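Local coordinates for protein aprataxin and PNK-like factor (Homo sapiens, PDB 5W7W) that helps repair single- and double-strand DNA breaks as a histone chaperone and scaffold, its FHA-like domain mediating interaction with XRCC1 and XRCC4, at residues T26-G31 with A46-A51. Numbering follows the deposited sequence. Where two conformers were deposited one is given.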
ATOM      1  N   THR A  26       9.233   0.183  -3.983  1.00 11.09           N
ATOM      2  CA  THR A  26       9.154  -1.063  -3.223  1.00 10.89           C
ATOM      3  C   THR A  26       8.039  -1.900  -3.830  1.00 11.86           C
ATOM      4  O   THR A  26       6.896  -1.448  -3.890  1.00 10.67           O
ATOM      5  CB  THR A  26       8.844  -0.791  -1.747  1.00 12.35           C
ATOM      6  OG1 THR A  26       9.875   0.021  -1.173  1.00 13.81           O
ATOM      7  CG2 THR A  26       8.778  -2.084  -0.941  1.00 15.79           C
ATOM      8  N   VAL A  27       8.358  -3.114  -4.266  1.00 11.47           N
ATOM      9  CA  VAL A  27       7.345  -4.046  -4.746  1.00 11.59           C
ATOM     10  C   VAL A  27       6.643  -4.645  -3.541  1.00 12.39           C
ATOM     11  O   VAL A  27       7.296  -5.048  -2.574  1.00 13.15           O
ATOM     12  CB  VAL A  27       7.994  -5.136  -5.608  1.00 15.13           C
ATOM     13  CG1 VAL A  27       6.951  -6.158  -6.063  1.00 16.02           C
ATOM     14  CG2 VAL A  27       8.688  -4.527  -6.800  1.00 17.49           C
ATOM     15  N   ILE A  28       5.313  -4.659  -3.573  1.00 10.44           N
ATOM     16  CA  ILE A  28       4.535  -5.256  -2.498  1.00 10.67           C
ATOM     17  C   ILE A  28       3.627  -6.344  -3.052  1.00  9.42           C
ATOM     18  O   ILE A  28       3.338  -6.427  -4.245  1.00 10.15           O
ATOM     19  CB  ILE A  28       3.736  -4.215  -1.686  1.00 11.56           C
ATOM     20  CG1 ILE A  28       2.688  -3.523  -2.549  1.00 10.33           C
ATOM     21  CG2 ILE A  28       4.687  -3.193  -1.042  1.00 13.15           C
ATOM     22  CD1 ILE A  28       1.686  -2.710  -1.744  1.00 11.65           C
ATOM     23  N   GLY A  29       3.193  -7.204  -2.153  1.00 11.54           N
ATOM     24  CA  GLY A  29       2.429  -8.380  -2.479  1.00 11.35           C
ATOM     25  C   GLY A  29       2.686  -9.408  -1.400  1.00 11.88           C
ATOM     26  O   GLY A  29       3.006  -9.052  -0.269  1.00 12.62           O
ATOM     27  N   ARG A  30       2.565 -10.670  -1.766  0.56 11.84           N
ATOM     28  CA  ARG A  30       2.898 -11.695  -0.790  0.56 11.86           C
ATOM     29  C   ARG A  30       4.401 -11.717  -0.549  0.56 14.57           C
ATOM     30  O   ARG A  30       5.206 -11.318  -1.397  0.56 14.09           O
ATOM     31  CB  ARG A  30       2.353 -13.062  -1.197  0.56 16.80           C
ATOM     32  CG  ARG A  30       2.919 -13.664  -2.442  0.56 17.09           C
ATOM     33  CD  ARG A  30       2.363 -15.080  -2.578  0.56 17.17           C
ATOM     34  NE  ARG A  30       2.860 -15.783  -3.762  0.56 26.35           N
ATOM     35  CZ  ARG A  30       2.139 -16.083  -4.845  0.56 20.97           C
ATOM     36  NH1 ARG A  30       0.849 -15.759  -4.941  0.56 20.64           N
ATOM     37  NH2 ARG A  30       2.723 -16.728  -5.848  0.56 20.94           N
ATOM     38  N   GLY A  31       4.772 -12.143   0.645  1.00 15.42           N
ATOM     39  CA  GLY A  31       6.161 -12.197   1.022  1.00 15.40           C
ATOM     40  C   GLY A  31       6.393 -11.655   2.415  1.00 18.12           C
ATOM     41  O   GLY A  31       5.459 -11.259   3.128  1.00 15.17           O
ATOM     42  N   ALA A  46       1.770  -4.837  -6.495  1.00  9.24           N
ATOM     43  CA  ALA A  46       1.773  -3.395  -6.684  1.00  8.40           C
ATOM     44  C   ALA A  46       3.178  -2.875  -6.447  1.00  8.73           C
ATOM     45  O   ALA A  46       4.020  -3.564  -5.875  1.00  9.69           O
ATOM     46  CB  ALA A  46       0.773  -2.715  -5.743  1.00  9.39           C
ATOM     47  N   ILE A  47       3.419  -1.656  -6.912  1.00  9.39           N
ATOM     48  CA  ILE A  47       4.636  -0.912  -6.603  1.00  8.41           C
ATOM     49  C   ILE A  47       4.246   0.300  -5.772  1.00  8.77           C
ATOM     50  O   ILE A  47       3.351   1.058  -6.159  1.00  9.52           O
ATOM     51  CB  ILE A  47       5.362  -0.465  -7.882  1.00  9.74           C
ATOM     52  CG1 ILE A  47       5.636  -1.672  -8.785  1.00 13.01           C
ATOM     53  CG2 ILE A  47       6.658   0.268  -7.526  1.00 12.08           C
ATOM     54  CD1 ILE A  47       6.369  -1.357 -10.047  1.00 17.21           C
ATOM     55  N   LEU A  48       4.910   0.484  -4.638  1.00  8.76           N
ATOM     56  CA  LEU A  48       4.830   1.728  -3.888  1.00  8.59           C
ATOM     57  C   LEU A  48       6.072   2.538  -4.195  1.00  9.43           C
ATOM     58  O   LEU A  48       7.169   1.978  -4.288  1.00 12.34           O
ATOM     59  CB  LEU A  48       4.797   1.468  -2.390  1.00  9.52           C
ATOM     60  CG  LEU A  48       3.583   0.718  -1.891  1.00 11.08           C
ATOM     61  CD1 LEU A  48       3.684   0.461  -0.406  1.00 12.55           C
ATOM     62  CD2 LEU A  48       2.326   1.471  -2.176  1.00 13.71           C
ATOM     63  N   GLU A  49       5.916   3.846  -4.370  1.00  8.70           N
ATOM     64  CA  GLU A  49       7.067   4.711  -4.557  1.00  9.02           C
ATOM     65  C   GLU A  49       6.993   5.887  -3.602  1.00  8.61           C
ATOM     66  O   GLU A  49       5.981   6.592  -3.563  1.00  9.80           O
ATOM     67  CB  GLU A  49       7.147   5.250  -5.976  1.00 10.02           C
ATOM     68  CG  GLU A  49       8.471   5.964  -6.240  1.00 11.93           C
ATOM     69  CD  GLU A  49       8.358   7.112  -7.186  1.00 17.78           C
ATOM     70  OE1 GLU A  49       7.516   8.008  -6.960  1.00 15.35           O
ATOM     71  OE2 GLU A  49       9.146   7.128  -8.151  1.00 23.12           O
ATOM     72  N   VAL A  50       8.093   6.110  -2.878  1.00  9.19           N
ATOM     73  CA  VAL A  50       8.304   7.275  -2.027  1.00  9.82           C
ATOM     74  C   VAL A  50       9.266   8.204  -2.760  1.00  9.63           C
ATOM     75  O   VAL A  50      10.398   7.811  -3.086  1.00  9.86           O
ATOM     76  CB  VAL A  50       8.886   6.858  -0.670  1.00  9.83           C
ATOM     77  CG1 VAL A  50       9.241   8.075   0.151  1.00 11.36           C
ATOM     78  CG2 VAL A  50       7.895   5.950   0.074  1.00 12.03           C
ATOM     79  N   ALA A  51       8.830   9.435  -3.008  1.00  9.09           N
ATOM     80  CA  ALA A  51       9.659  10.421  -3.687  1.00 10.26           C
ATOM     81  C   ALA A  51       9.089  11.797  -3.419  1.00 10.31           C
ATOM     82  O   ALA A  51       7.874  11.994  -3.439  1.00  9.60           O
ATOM     83  CB  ALA A  51       9.679  10.185  -5.202  1.00 11.97           C
TER
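The flat groups joining Thr26–Ile28 to Ala46–Leu48 are peptide units of two antiparallel strands, joined by four hydrogen bonds. Thr26 and Leu48 form one hydrogen-bonded pair: Thr26 N reaches Leu48 O at 2.8 Å, nearly in line with the carbonyl, and Leu48 N returns to Thr26 O. Ile28 and Ala46 form the other. Ile28 N to Ala46 O is almost straight at the hydrogen (176°), whereas Ala46 N to Ile28 O, at 3.2 Å, is longer, its donor lying above the carbonyl plane. Between them sits the non-hydrogen-bonded pair Val27–Ile47, whose alpha carbons approach to 4.5 Å; Val27 CA also makes a CH···O contact with Ala46 O.

One face of this ladder carries Thr26, Ile28, Ala46 and Leu48, the other Val27 and Ile47. On the first face Ile28 straddles two partners. With chi1 at 64°, Ile28 CG1 sits between its backbone N and carbonyl carbon and comes 3.8 Å from Ala46 CB, while Ile28 CG2 meets Leu48 CD1, also at 3.8 Å. Ile28 CD1 continues across to Leu48 CG, 3.9 Å away, the two side chains crossing at about a right angle. Leu94 from a loop touches Ile28, and Ile57 of strand 54-59 touches both Ala46 and Leu48. Cut back to an alanine, Ile28 would lose CG1, CG2 and CD1, which would probably leave Leu48 CD1 without its cover from this strand and open a gap beside the Ala46 methyl.

Strand 24-28 is thus joined as an outermost strand to the four-stranded sheet of the FHA domain's beta sandwich. Ile28, Ala46 and Leu48 are buried on one face, with Thr26 at its partly exposed end. Reciprocal bonds through N and O of Thr26, Ile28, Ala46 and Leu48 fix the register, while Ile28's apolar contacts hold the strand's inner face to the sheet.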